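Local coordinates for protein alpha-glucosidase ([Eubacterium] rectale, PDB 6PNR) that probably hydrolyses alpha-glycosides of the sulfonated sugar sulfoquinovose, as a member of glycoside hydrolase family 31, at residues L561-E564 with N565-G569; R223-Y227 with F228-P232; G141-K144 with T145-V148; E512-M515 with F516-F519. One frame throughout, in Å; residues are numbered along the deposited sequence.

Contact 1. Residues L561-E564 with N565-G569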
ATOM      1  N   LEU A 561      40.418 -15.204   7.163  1.00 29.18           N
ATOM      2  CA  LEU A 561      39.388 -14.170   7.085  1.00 30.31           C
ATOM      3  C   LEU A 561      38.531 -14.149   8.341  1.00 28.34           C
ATOM      4  O   LEU A 561      38.200 -13.073   8.859  1.00 28.90           O
ATOM      5  CB  LEU A 561      38.498 -14.385   5.860  1.00 27.31           C
ATOM      6  CG  LEU A 561      39.168 -14.503   4.495  1.00 29.55           C
ATOM      7  CD1 LEU A 561      38.125 -14.434   3.403  1.00 27.17           C
ATOM      8  CD2 LEU A 561      40.225 -13.411   4.293  1.00 33.23           C
ATOM      9  N   VAL A 562      38.141 -15.323   8.832  1.00 28.23           N
ATOM     10  CA  VAL A 562      37.358 -15.368  10.065  1.00 29.02           C
ATOM     11  C   VAL A 562      38.190 -14.841  11.229  1.00 31.41           C
ATOM     12  O   VAL A 562      37.692 -14.123  12.104  1.00 32.09           O
ATOM     13  CB  VAL A 562      36.849 -16.799  10.314  1.00 29.21           C
ATOM     14  CG1 VAL A 562      36.098 -16.878  11.625  1.00 28.72           C
ATOM     15  CG2 VAL A 562      35.944 -17.260   9.142  1.00 27.83           C
ATOM     16  N   GLU A 563      39.483 -15.158  11.240  1.00 28.84           N
ATOM     17  CA  GLU A 563      40.342 -14.626  12.292  1.00 26.23           C
ATOM     18  C   GLU A 563      40.494 -13.114  12.171  1.00 30.06           C
ATOM     19  O   GLU A 563      40.500 -12.405  13.186  1.00 32.05           O
ATOM     20  CB  GLU A 563      41.707 -15.310  12.250  1.00 36.61           C
ATOM     21  CG  GLU A 563      42.637 -14.873  13.371  1.00 48.15           C
ATOM     22  CD  GLU A 563      43.932 -15.659  13.379  1.00 58.08           C
ATOM     23  OE1 GLU A 563      44.466 -15.927  12.276  1.00 60.23           O
ATOM     24  OE2 GLU A 563      44.400 -16.017  14.485  1.00 59.28           O
ATOM     25  N   GLU A 564      40.623 -12.605  10.942  1.00 28.97           N
ATOM     26  CA  GLU A 564      40.654 -11.156  10.738  1.00 27.28           C
ATOM     27  C   GLU A 564      39.364 -10.508  11.222  1.00 34.11           C
ATOM     28  O   GLU A 564      39.393  -9.441  11.852  1.00 30.72           O
ATOM     29  CB  GLU A 564      40.899 -10.837   9.256  1.00 30.46           C
ATOM     30  CG  GLU A 564      41.176  -9.352   8.966  1.00 37.29           C
ATOM     31  CD  GLU A 564      41.393  -9.046   7.481  1.00 43.53           C
ATOM     32  OE1 GLU A 564      41.483  -9.999   6.669  1.00 42.46           O
ATOM     33  OE2 GLU A 564      41.463  -7.843   7.124  1.00 38.75           O
ATOM     34  N   ASN A 565      38.217 -11.141  10.941  1.00 27.38           N
ATOM     35  CA  ASN A 565      36.950 -10.622  11.441  1.00 28.50           C
ATOM     36  C   ASN A 565      36.945 -10.554  12.963  1.00 28.90           C
ATOM     37  O   ASN A 565      36.536  -9.544  13.553  1.00 31.74           O
ATOM     38  CB  ASN A 565      35.788 -11.490  10.937  1.00 24.93           C
ATOM     39  CG  ASN A 565      34.446 -10.961  11.392  1.00 24.20           C
ATOM     40  OD1 ASN A 565      34.037  -9.878  10.984  1.00 26.77           O
ATOM     41  ND2 ASN A 565      33.762 -11.706  12.250  1.00 28.27           N
ATOM     42  N   ALA A 566      37.403 -11.629  13.621  1.00 25.23           N
ATOM     43  CA  ALA A 566      37.425 -11.646  15.081  1.00 31.30           C
ATOM     44  C   ALA A 566      38.404 -10.622  15.653  1.00 32.68           C
ATOM     45  O   ALA A 566      38.179 -10.110  16.755  1.00 27.22           O
ATOM     46  CB  ALA A 566      37.774 -13.048  15.588  1.00 26.72           C
ATOM     47  N   ASP A 567      39.472 -10.298  14.920  1.00 30.50           N
ATOM     48  CA  ASP A 567      40.494  -9.381  15.422  1.00 34.80           C
ATOM     49  C   ASP A 567      40.245  -7.920  15.072  1.00 37.40           C
ATOM     50  O   ASP A 567      40.768  -7.041  15.763  1.00 37.89           O
ATOM     51  CB  ASP A 567      41.876  -9.763  14.881  1.00 34.64           C
ATOM     52  CG  ASP A 567      42.362 -11.102  15.406  1.00 43.84           C
ATOM     53  OD1 ASP A 567      41.861 -11.548  16.464  1.00 42.06           O
ATOM     54  OD2 ASP A 567      43.251 -11.705  14.754  1.00 45.39           O
ATOM     55  N   SER A 568      39.490  -7.623  14.015  1.00 32.98           N
ATOM     56  CA  SER A 568      39.328  -6.230  13.616  1.00 29.63           C
ATOM     57  C   SER A 568      37.943  -5.873  13.120  1.00 33.12           C
ATOM     58  O   SER A 568      37.688  -4.686  12.896  1.00 32.03           O
ATOM     59  CB  SER A 568      40.332  -5.875  12.513  1.00 35.58           C
ATOM     60  OG  SER A 568      40.068  -6.660  11.365  1.00 39.50           O
ATOM     61  N   GLY A 569      37.054  -6.832  12.892  1.00 30.92           N
ATOM     62  CA  GLY A 569      35.737  -6.459  12.422  1.00 28.83           C
ATOM     63  C   GLY A 569      35.626  -6.277  10.927  1.00 32.10           C
ATOM     64  O   GLY A 569      34.562  -5.857  10.452  1.00 33.02           O
TER
HETATM   65  O   HOH W   1      35.060 -13.951  13.410  1.00 31.38           O
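Ser568 holds its OG between its own backbone N and carbonyl carbon (chi1 63°), which turns the hydroxyl back along the helix to donate to Glu564 O, 2.9 Å from OG. The same carbonyl accepts the amide of Ser568, with N 2.8 Å from Glu564 O. The amide arrives nearly in line with C=O, the hydroxyl from above the carbonyl plane, and the short serine side chain adds its hydroxyl to the amide that the backbone already offers. With an alanine in place of this serine the hydroxyl is gone, and Glu564 O, left with the backbone amide, is likely to hold the end of the helix less firmly. Glu564 itself extends with CG opposite its backbone N (chi1 -171°), carrying the carboxylate off to Arg574 and His570. Upstream the helix is regular: Asn565 N lies 2.8 Å from Leu561 O, and Ala566 N 2.9 Å from Val562 O. Val562 O also takes a proton from water 1, which in turn accepts from Asn565 ND2 at 2.8 Å; that amide group also bonds Gln231. Gly569 then leaves the helix with a positive phi of 85°, at which a CB would collide with the carbonyl O before it. On the outer side Glu563 and Asp567 lie one turn apart, their carboxylates askew and Glu563 CG 3.5 Å from Asp567 OD2. Lys233 packs against Glu563 from a neighbouring loop. With Glu563 OE2 and Asp567 OD2 4.5 Å apart at a helix C-terminus, where backbone carbonyls already concentrate negative potential, the two like charges would tend to disfavour each other and might raise one another's pKa slightly.

Contact 2. Residues R223-Y227 with F228-P232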
ATOM      1  N   ARG A 223      36.282   0.618  14.170  1.00 29.56           N
ATOM      2  CA  ARG A 223      35.598   1.427  15.181  1.00 31.34           C
ATOM      3  C   ARG A 223      34.178   0.928  15.451  1.00 33.84           C
ATOM      4  O   ARG A 223      33.727   0.897  16.605  1.00 29.12           O
ATOM      5  CB  ARG A 223      35.576   2.892  14.739  1.00 35.10           C
ATOM      6  CG  ARG A 223      36.976   3.477  14.494  1.00 35.74           C
ATOM      7  CD  ARG A 223      36.984   5.000  14.671  1.00 50.43           C
ATOM      8  NE  ARG A 223      38.182   5.622  14.105  1.00 57.81           N
ATOM      9  CZ  ARG A 223      39.319   5.801  14.766  1.00 61.67           C
ATOM     10  NH1 ARG A 223      39.422   5.410  16.032  1.00 66.88           N
ATOM     11  NH2 ARG A 223      40.354   6.368  14.156  1.00 64.18           N
ATOM     12  N   ILE A 224      33.448   0.565  14.395  1.00 28.88           N
ATOM     13  CA  ILE A 224      32.083   0.062  14.560  1.00 27.80           C
ATOM     14  C   ILE A 224      32.066  -1.125  15.517  1.00 26.27           C
ATOM     15  O   ILE A 224      31.249  -1.193  16.440  1.00 30.93           O
ATOM     16  CB  ILE A 224      31.496  -0.305  13.185  1.00 25.22           C
ATOM     17  CG1 ILE A 224      31.076   0.965  12.436  1.00 28.59           C
ATOM     18  CG2 ILE A 224      30.314  -1.286  13.314  1.00 29.65           C
ATOM     19  CD1 ILE A 224      30.650   0.736  10.988  1.00 28.48           C
ATOM     20  N   THR A 225      32.982  -2.069  15.316  1.00 24.56           N
ATOM     21  CA  THR A 225      32.960  -3.292  16.106  1.00 29.41           C
ATOM     22  C   THR A 225      33.630  -3.117  17.464  1.00 33.77           C
ATOM     23  O   THR A 225      33.289  -3.839  18.408  1.00 31.02           O
ATOM     24  CB  THR A 225      33.617  -4.429  15.326  1.00 29.60           C
ATOM     25  OG1 THR A 225      34.928  -4.031  14.902  1.00 29.31           O
ATOM     26  CG2 THR A 225      32.780  -4.763  14.097  1.00 29.90           C
ATOM     27  N   THR A 226      34.565  -2.166  17.602  1.00 31.31           N
ATOM     28  CA  THR A 226      34.995  -1.790  18.948  1.00 29.13           C
ATOM     29  C   THR A 226      33.799  -1.339  19.782  1.00 31.48           C
ATOM     30  O   THR A 226      33.692  -1.675  20.968  1.00 30.59           O
ATOM     31  CB  THR A 226      36.063  -0.690  18.889  1.00 33.31           C
ATOM     32  OG1 THR A 226      37.264  -1.224  18.315  1.00 33.41           O
ATOM     33  CG2 THR A 226      36.376  -0.163  20.305  1.00 34.95           C
ATOM     34  N   TYR A 227      32.854  -0.630  19.162  1.00 28.63           N
ATOM     35  CA  TYR A 227      31.696  -0.145  19.905  1.00 27.79           C
ATOM     36  C   TYR A 227      30.631  -1.225  20.081  1.00 30.29           C
ATOM     37  O   TYR A 227      30.109  -1.412  21.181  1.00 30.26           O
ATOM     38  CB  TYR A 227      31.084   1.078  19.210  1.00 30.29           C
ATOM     39  CG  TYR A 227      29.849   1.588  19.917  1.00 35.95           C
ATOM     40  CD1 TYR A 227      29.930   2.107  21.205  1.00 35.03           C
ATOM     41  CD2 TYR A 227      28.601   1.540  19.310  1.00 33.25           C
ATOM     42  CE1 TYR A 227      28.802   2.557  21.870  1.00 33.31           C
ATOM     43  CE2 TYR A 227      27.466   2.002  19.968  1.00 35.91           C
ATOM     44  CZ  TYR A 227      27.578   2.509  21.248  1.00 39.36           C
ATOM     45  OH  TYR A 227      26.461   2.965  21.916  1.00 43.84           O
ATOM     46  N   PHE A 228      30.266  -1.926  19.004  1.00 30.26           N
ATOM     47  CA  PHE A 228      29.154  -2.875  19.082  1.00 33.16           C
ATOM     48  C   PHE A 228      29.579  -4.268  19.529  1.00 33.99           C
ATOM     49  O   PHE A 228      28.777  -4.978  20.150  1.00 32.02           O
ATOM     50  CB  PHE A 228      28.454  -2.993  17.728  1.00 30.54           C
ATOM     51  CG  PHE A 228      27.649  -1.779  17.339  1.00 31.05           C
ATOM     52  CD1 PHE A 228      26.515  -1.425  18.052  1.00 31.17           C
ATOM     53  CD2 PHE A 228      28.003  -1.017  16.238  1.00 35.15           C
ATOM     54  CE1 PHE A 228      25.756  -0.322  17.687  1.00 29.14           C
ATOM     55  CE2 PHE A 228      27.236   0.101  15.865  1.00 32.05           C
ATOM     56  CZ  PHE A 228      26.115   0.439  16.592  1.00 29.31           C
ATOM     57  N   GLY A 229      30.805  -4.683  19.204  1.00 31.89           N
ATOM     58  CA  GLY A 229      31.271  -6.016  19.537  1.00 32.61           C
ATOM     59  C   GLY A 229      31.891  -6.753  18.370  1.00 33.28           C
ATOM     60  O   GLY A 229      31.694  -6.374  17.211  1.00 32.13           O
ATOM     61  N   ARG A 230      32.662  -7.801  18.663  1.00 28.99           N
ATOM     62  CA  ARG A 230      33.260  -8.647  17.641  1.00 25.89           C
ATOM     63  C   ARG A 230      32.913 -10.105  17.909  1.00 26.20           C
ATOM     64  O   ARG A 230      32.777 -10.526  19.060  1.00 28.56           O
ATOM     65  CB  ARG A 230      34.788  -8.472  17.583  1.00 24.60           C
ATOM     66  CG  ARG A 230      35.189  -7.218  16.799  1.00 28.61           C
ATOM     67  CD  ARG A 230      36.621  -6.823  17.005  1.00 35.60           C
ATOM     68  NE  ARG A 230      36.854  -5.463  16.521  1.00 36.02           N
ATOM     69  CZ  ARG A 230      37.890  -4.718  16.885  1.00 39.76           C
ATOM     70  NH1 ARG A 230      38.779  -5.210  17.732  1.00 39.64           N
ATOM     71  NH2 ARG A 230      38.033  -3.486  16.408  1.00 35.21           N
ATOM     72  N   GLN A 231      32.777 -10.876  16.828  1.00 26.17           N
ATOM     73  CA  GLN A 231      32.453 -12.292  16.928  1.00 30.32           C
ATOM     74  C   GLN A 231      33.712 -13.110  17.238  1.00 30.28           C
ATOM     75  O   GLN A 231      34.819 -12.725  16.850  1.00 30.17           O
ATOM     76  CB  GLN A 231      31.828 -12.786  15.619  1.00 26.71           C
ATOM     77  CG  GLN A 231      30.491 -12.102  15.248  1.00 26.72           C
ATOM     78  CD  GLN A 231      30.685 -10.861  14.388  1.00 23.97           C
ATOM     79  OE1 GLN A 231      31.087 -10.956  13.226  1.00 27.74           O
ATOM     80  NE2 GLN A 231      30.390  -9.687  14.955  1.00 24.41           N
ATOM     81  N   PRO A 232      33.573 -14.249  17.911  1.00 27.26           N
ATOM     82  CA  PRO A 232      34.714 -15.161  18.048  1.00 29.14           C
ATOM     83  C   PRO A 232      35.037 -15.799  16.708  1.00 30.00           C
ATOM     84  O   PRO A 232      34.265 -15.732  15.753  1.00 28.50           O
ATOM     85  CB  PRO A 232      34.237 -16.217  19.055  1.00 30.35           C
ATOM     86  CG  PRO A 232      32.873 -15.785  19.502  1.00 24.70           C
ATOM     87  CD  PRO A 232      32.349 -14.808  18.511  1.00 25.03           C
TER
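Ile224 O and Thr225 O receive the final amides of helix 217-228: Phe228 N lies 2.8 Å from Ile224 O in a nearly straight bond, and Gly229 N 2.7 Å from Thr225 O in a more bent one. Gly229 then departs from helical geometry with a phi of 130°, where any side chain would strike the preceding carbonyl, and Arg230 to Pro232 run on in an extended conformation. Arg230 reaches back over the helix end with a stretched chain, and its NE gives a proton to Thr225 OG1 at 2.9 Å, nearly straight (168°). The hydroxyl lies close to the guanidinium plane, at its edge. Thr225 OG1 also bonds Leu221 O, so the hydroxyl can give to the helix and accept from the arginine at once, while Arg230 NH2 goes to Glu222 O; a long, many-donor side chain suits the helix end. The helix joins two parts of a family 31 enzyme: it follows strand 208-213 of the N-terminal beta domain, and the extended segment leads toward strand 242-245 of the TIM barrel. On the side facing the beta domain, Tyr227 and Phe228 form a T-shaped pair with ring centroids 4.9 Å apart and planes at 67°. Tyr227 CG lies anti to its N while Phe228 CG sits beside its own, and Tyr227 CD2 comes to rest 3.6 Å above the centre of the Phe228 ring plane. Ile224 CG2 meets the edge of that ring, 3.7 Å from Phe228 CD2. His181 makes a further edge-to-face pair with Phe228, and Arg210 a cation-pi contact with Tyr227.

Contact 3. Residues G141-K144 with T145-V148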
ATOM      1  N   GLY A 141       8.403 -13.305  -0.874  1.00 23.88           N
ATOM      2  CA  GLY A 141       8.296 -12.668  -2.174  1.00 23.70           C
ATOM      3  C   GLY A 141       8.838 -11.251  -2.155  1.00 24.53           C
ATOM      4  O   GLY A 141       9.757 -10.927  -2.921  1.00 23.60           O
ATOM      5  N   ARG A 142       8.258 -10.397  -1.301  1.00 24.35           N
ATOM      6  CA  ARG A 142       8.800  -9.065  -1.007  1.00 25.37           C
ATOM      7  C   ARG A 142       8.797  -8.165  -2.237  1.00 33.24           C
ATOM      8  O   ARG A 142       9.572  -7.203  -2.318  1.00 26.62           O
ATOM      9  CB  ARG A 142      10.217  -9.158  -0.422  1.00 24.33           C
ATOM     10  CG  ARG A 142      10.340 -10.057   0.801  1.00 24.29           C
ATOM     11  CD  ARG A 142      11.811 -10.172   1.303  1.00 25.21           C
ATOM     12  NE  ARG A 142      12.230  -8.961   2.012  1.00 27.71           N
ATOM     13  CZ  ARG A 142      13.022  -8.039   1.481  1.00 24.69           C
ATOM     14  NH1 ARG A 142      13.484  -8.209   0.254  1.00 26.29           N
ATOM     15  NH2 ARG A 142      13.346  -6.957   2.167  1.00 27.78           N
ATOM     16  N   ASP A 143       7.915  -8.466  -3.195  1.00 30.22           N
ATOM     17  CA  ASP A 143       7.883  -7.758  -4.474  1.00 24.24           C
ATOM     18  C   ASP A 143       6.437  -7.759  -4.953  1.00 28.34           C
ATOM     19  O   ASP A 143       5.940  -8.784  -5.424  1.00 26.76           O
ATOM     20  CB  ASP A 143       8.830  -8.428  -5.469  1.00 25.30           C
ATOM     21  CG  ASP A 143       8.788  -7.808  -6.877  1.00 25.95           C
ATOM     22  OD1 ASP A 143       7.871  -7.028  -7.212  1.00 29.76           O
ATOM     23  OD2 ASP A 143       9.681  -8.146  -7.677  1.00 30.42           O
ATOM     24  N   LYS A 144       5.772  -6.601  -4.863  1.00 26.32           N
ATOM     25  CA  LYS A 144       4.340  -6.535  -5.132  1.00 25.33           C
ATOM     26  C   LYS A 144       3.967  -6.971  -6.547  1.00 27.93           C
ATOM     27  O   LYS A 144       2.782  -7.226  -6.792  1.00 29.66           O
ATOM     28  CB  LYS A 144       3.821  -5.110  -4.883  1.00 29.45           C
ATOM     29  CG  LYS A 144       4.396  -4.068  -5.861  1.00 30.15           C
ATOM     30  CD  LYS A 144       3.745  -2.684  -5.701  1.00 34.53           C
ATOM     31  CE  LYS A 144       3.983  -2.100  -4.307  1.00 45.93           C
ATOM     32  NZ  LYS A 144       5.438  -1.855  -4.007  1.00 37.13           N
ATOM     33  N   THR A 145       4.926  -7.075  -7.473  1.00 25.48           N
ATOM     34  CA  THR A 145       4.621  -7.523  -8.829  1.00 26.57           C
ATOM     35  C   THR A 145       4.617  -9.047  -8.997  1.00 31.67           C
ATOM     36  O   THR A 145       4.303  -9.525 -10.087  1.00 26.71           O
ATOM     37  CB  THR A 145       5.598  -6.924  -9.851  1.00 28.19           C
ATOM     38  OG1 THR A 145       6.885  -7.549  -9.731  1.00 31.71           O
ATOM     39  CG2 THR A 145       5.733  -5.397  -9.675  1.00 32.03           C
ATOM     40  N   THR A 146       4.930  -9.837  -7.977  1.00 28.75           N
ATOM     41  CA  THR A 146       4.968 -11.280  -8.196  1.00 23.74           C
ATOM     42  C   THR A 146       3.745 -11.974  -7.602  1.00 25.52           C
ATOM     43  O   THR A 146       3.202 -11.566  -6.576  1.00 26.13           O
ATOM     44  CB  THR A 146       6.234 -11.920  -7.602  1.00 27.25           C
ATOM     45  OG1 THR A 146       6.136 -11.940  -6.170  1.00 24.76           O
ATOM     46  CG2 THR A 146       7.482 -11.147  -8.015  1.00 24.22           C
ATOM     47  N   TYR A 147       3.357 -13.074  -8.249  1.00 25.09           N
ATOM     48  CA  TYR A 147       2.248 -13.896  -7.772  1.00 25.99           C
ATOM     49  C   TYR A 147       2.476 -14.367  -6.340  1.00 27.24           C
ATOM     50  O   TYR A 147       1.558 -14.323  -5.514  1.00 26.27           O
ATOM     51  CB  TYR A 147       2.066 -15.087  -8.718  1.00 30.49           C
ATOM     52  CG  TYR A 147       0.951 -16.036  -8.340  1.00 26.18           C
ATOM     53  CD1 TYR A 147      -0.394 -15.702  -8.569  1.00 26.35           C
ATOM     54  CD2 TYR A 147       1.237 -17.268  -7.762  1.00 31.36           C
ATOM     55  CE1 TYR A 147      -1.431 -16.593  -8.227  1.00 29.07           C
ATOM     56  CE2 TYR A 147       0.226 -18.157  -7.413  1.00 30.49           C
ATOM     57  CZ  TYR A 147      -1.105 -17.812  -7.642  1.00 30.81           C
ATOM     58  OH  TYR A 147      -2.083 -18.690  -7.279  1.00 29.95           O
ATOM     59  N   VAL A 148       3.701 -14.795  -6.016  1.00 28.33           N
ATOM     60  CA  VAL A 148       3.985 -15.277  -4.658  1.00 28.25           C
ATOM     61  C   VAL A 148       3.743 -14.186  -3.625  1.00 27.63           C
ATOM     62  O   VAL A 148       3.169 -14.440  -2.559  1.00 24.67           O
ATOM     63  CB  VAL A 148       5.424 -15.823  -4.564  1.00 25.01           C
ATOM     64  CG1 VAL A 148       5.856 -15.981  -3.098  1.00 26.00           C
ATOM     65  CG2 VAL A 148       5.520 -17.162  -5.296  1.00 25.33           C
TER
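Asp143 bends its side chain over the turn that leads to Thr145 and Thr146. Its CB passes 4.0 Å from Thr146 CG2, and with CG opposite the backbone N (chi1 176°) the carboxylate is carried toward the next residues. OD1 accepts twice, from Thr145 OG1 at 2.8 Å and from Thr145 N at 3.0 Å, both reaching it from the same face of the carboxylate. OD2 rests 3.7 Å from the Thr146 CG2 methyl. The bond to Thr145 N makes an Asx turn, nested in a type I beta turn closed by Thr146 N on Asp143 O at 2.9 Å. Short acidic aspartate fits this first position because its oxygen can reach an amide two residues on. A leucine in its place would probably leave Thr145 N and OG1 without their shared acceptor and the turn less fixed. Thr146 follows as N-cap, its side chain capping a backbone N of the first helical turn and its OG1 bonding Thr149 OG1. The turn thus connects the loop after strand 130-133 to helix 147-156 at the dimer interface, where Lys144 O accepts from Trp150 NE1 of the second subunit and Thr145 packs on Val154 of that subunit.

Contact 4. Residues E512-M515 with F516-F519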
ATOM      1  N   GLU A 512      27.195 -23.284  -5.070  1.00 22.47           N
ATOM      2  CA  GLU A 512      28.451 -22.783  -5.629  1.00 25.83           C
ATOM      3  C   GLU A 512      28.754 -21.357  -5.174  1.00 29.94           C
ATOM      4  O   GLU A 512      29.908 -20.916  -5.281  1.00 29.70           O
ATOM      5  CB  GLU A 512      28.435 -22.871  -7.165  1.00 25.16           C
ATOM      6  CG  GLU A 512      27.713 -21.742  -7.891  1.00 27.51           C
ATOM      7  CD  GLU A 512      27.555 -22.001  -9.393  1.00 33.71           C
ATOM      8  OE1 GLU A 512      27.318 -23.164  -9.785  1.00 34.53           O
ATOM      9  OE2 GLU A 512      27.666 -21.039 -10.183  1.00 29.21           O
ATOM     10  N   MET A 513      27.754 -20.639  -4.662  1.00 26.17           N
ATOM     11  CA  MET A 513      28.009 -19.398  -3.933  1.00 26.50           C
ATOM     12  C   MET A 513      28.435 -19.688  -2.502  1.00 29.99           C
ATOM     13  O   MET A 513      29.404 -19.094  -1.998  1.00 27.29           O
ATOM     14  CB  MET A 513      26.757 -18.512  -3.931  1.00 23.88           C
ATOM     15  CG  MET A 513      26.801 -17.399  -2.879  1.00 24.06           C
ATOM     16  SD  MET A 513      25.423 -16.234  -2.952  1.00 29.69           S
ATOM     17  CE  MET A 513      24.106 -17.237  -2.246  1.00 29.70           C
ATOM     18  N   ALA A 514      27.733 -20.624  -1.851  1.00 26.49           N
ATOM     19  CA  ALA A 514      27.953 -20.906  -0.439  1.00 27.84           C
ATOM     20  C   ALA A 514      29.369 -21.397  -0.159  1.00 28.61           C
ATOM     21  O   ALA A 514      29.884 -21.187   0.949  1.00 26.11           O
ATOM     22  CB  ALA A 514      26.931 -21.937   0.047  1.00 27.45           C
ATOM     23  N   MET A 515      30.021 -22.050  -1.132  1.00 26.27           N
ATOM     24  CA  MET A 515      31.385 -22.493  -0.873  1.00 31.43           C
ATOM     25  C   MET A 515      32.357 -21.330  -0.744  1.00 26.57           C
ATOM     26  O   MET A 515      33.466 -21.538  -0.255  1.00 30.10           O
ATOM     27  CB  MET A 515      31.868 -23.471  -1.950  1.00 29.35           C
ATOM     28  CG  MET A 515      31.964 -22.900  -3.353  1.00 30.97           C
ATOM     29  SD  MET A 515      32.381 -24.213  -4.536  1.00 31.28           S
ATOM     30  CE  MET A 515      32.614 -23.282  -6.049  1.00 29.27           C
ATOM     31  N   PHE A 516      31.967 -20.120  -1.147  1.00 28.93           N
ATOM     32  CA  PHE A 516      32.749 -18.914  -0.880  1.00 29.45           C
ATOM     33  C   PHE A 516      32.143 -18.106   0.261  1.00 28.31           C
ATOM     34  O   PHE A 516      32.040 -16.884   0.175  1.00 26.09           O
ATOM     35  CB  PHE A 516      32.874 -18.056  -2.138  1.00 30.45           C
ATOM     36  CG  PHE A 516      33.567 -18.741  -3.280  1.00 29.06           C
ATOM     37  CD1 PHE A 516      34.953 -18.840  -3.314  1.00 29.00           C
ATOM     38  CD2 PHE A 516      32.828 -19.272  -4.330  1.00 28.77           C
ATOM     39  CE1 PHE A 516      35.594 -19.466  -4.369  1.00 28.49           C
ATOM     40  CE2 PHE A 516      33.459 -19.912  -5.390  1.00 30.72           C
ATOM     41  CZ  PHE A 516      34.850 -20.008  -5.410  1.00 31.01           C
ATOM     42  N   THR A 517      31.689 -18.781   1.325  1.00 26.74           N
ATOM     43  CA  THR A 517      31.201 -18.158   2.550  1.00 24.92           C
ATOM     44  C   THR A 517      31.784 -18.957   3.712  1.00 26.00           C
ATOM     45  O   THR A 517      32.346 -20.032   3.479  1.00 27.58           O
ATOM     46  CB  THR A 517      29.661 -18.138   2.606  1.00 30.80           C
ATOM     47  OG1 THR A 517      29.167 -19.464   2.833  1.00 26.84           O
ATOM     48  CG2 THR A 517      29.048 -17.566   1.310  1.00 23.05           C
ATOM     49  N   PRO A 518      31.676 -18.490   4.966  1.00 23.07           N
ATOM     50  CA  PRO A 518      32.304 -19.231   6.078  1.00 23.68           C
ATOM     51  C   PRO A 518      31.700 -20.597   6.403  1.00 32.00           C
ATOM     52  O   PRO A 518      32.381 -21.383   7.077  1.00 28.39           O
ATOM     53  CB  PRO A 518      32.139 -18.279   7.273  1.00 28.14           C
ATOM     54  CG  PRO A 518      31.950 -16.933   6.674  1.00 30.92           C
ATOM     55  CD  PRO A 518      31.190 -17.168   5.398  1.00 24.02           C
ATOM     56  N   PHE A 519      30.478 -20.920   5.956  1.00 28.60           N
ATOM     57  CA  PHE A 519      29.703 -21.988   6.597  1.00 26.23           C
ATOM     58  C   PHE A 519      28.684 -22.532   5.596  1.00 27.66           C
ATOM     59  O   PHE A 519      27.757 -21.808   5.220  1.00 28.74           O
ATOM     60  CB  PHE A 519      29.025 -21.405   7.839  1.00 23.42           C
ATOM     61  CG  PHE A 519      28.399 -22.409   8.784  1.00 23.42           C
ATOM     62  CD1 PHE A 519      29.161 -23.074   9.738  1.00 25.27           C
ATOM     63  CD2 PHE A 519      27.014 -22.594   8.797  1.00 26.85           C
ATOM     64  CE1 PHE A 519      28.566 -23.954  10.644  1.00 24.23           C
ATOM     65  CE2 PHE A 519      26.415 -23.472   9.693  1.00 28.61           C
ATOM     66  CZ  PHE A 519      27.194 -24.147  10.625  1.00 26.62           C
TER
HETATM   67  O   HOH W   2      34.730 -20.641   2.078  1.00 32.96           O
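The Phe516 ring presents its edge to two backbone carbonyls, Glu512 O and Met513 O, both near its plane. Glu512 O lies 3.5 Å from Phe516 CD2, a place where the slightly positive ring hydrogens suit an oxygen that also accepts from Thr644. Met515 runs alongside, pointing the same way, and meets the ring obliquely in a Met-aromatic contact, with SD 5.2 Å from the ring centroid and 35° off the normal. Its CE methyl comes within 3.5 Å of Phe516 CE2, brought there by a chain extended beyond CG; flexible methionine moulds well to a flat neighbour. Here helix 504-514 of the TIM-barrel domain gives way to a type I beta turn from Ala514 to Thr517, which sends the chain on toward strand 521-522 and the ligand-lining His523. Phe516 N bonds Met513 O at 2.9 Å, from well above the carbonyl plane. Thr517 OG1 donates to Ala514 O at 2.7 Å, on a lone pair in the carbonyl plane, and supplements the weak bond that Thr517 N makes to the same oxygen. Water 2 donates to Met515 O and Thr517 O. The Phe516 side chain also packs against Met599 and Ile601 of strand 599-601 and Leu554 of helix 538-568.

Overall arrangement
Along the chain the order is contact 3, contact 2, contact 4, contact 1. Contacts 1 and 2, their centres about 10 Å apart, touch, so the end of helix 538-568 is tied to the linker that enters the barrel. Contact 4 lies about 17 Å from contact 1, centre to centre, and its Met515 and Phe516 pack on an earlier part of that same helix. These three helix ends thus lie where the N-terminal beta domain, the TIM barrel and the C-terminal sheet meet, and probably help to hold them together. Contact 3 stands apart, about 37 Å between its centre and that of contact 1 across the middle of the chain, and serves the subunit interface instead.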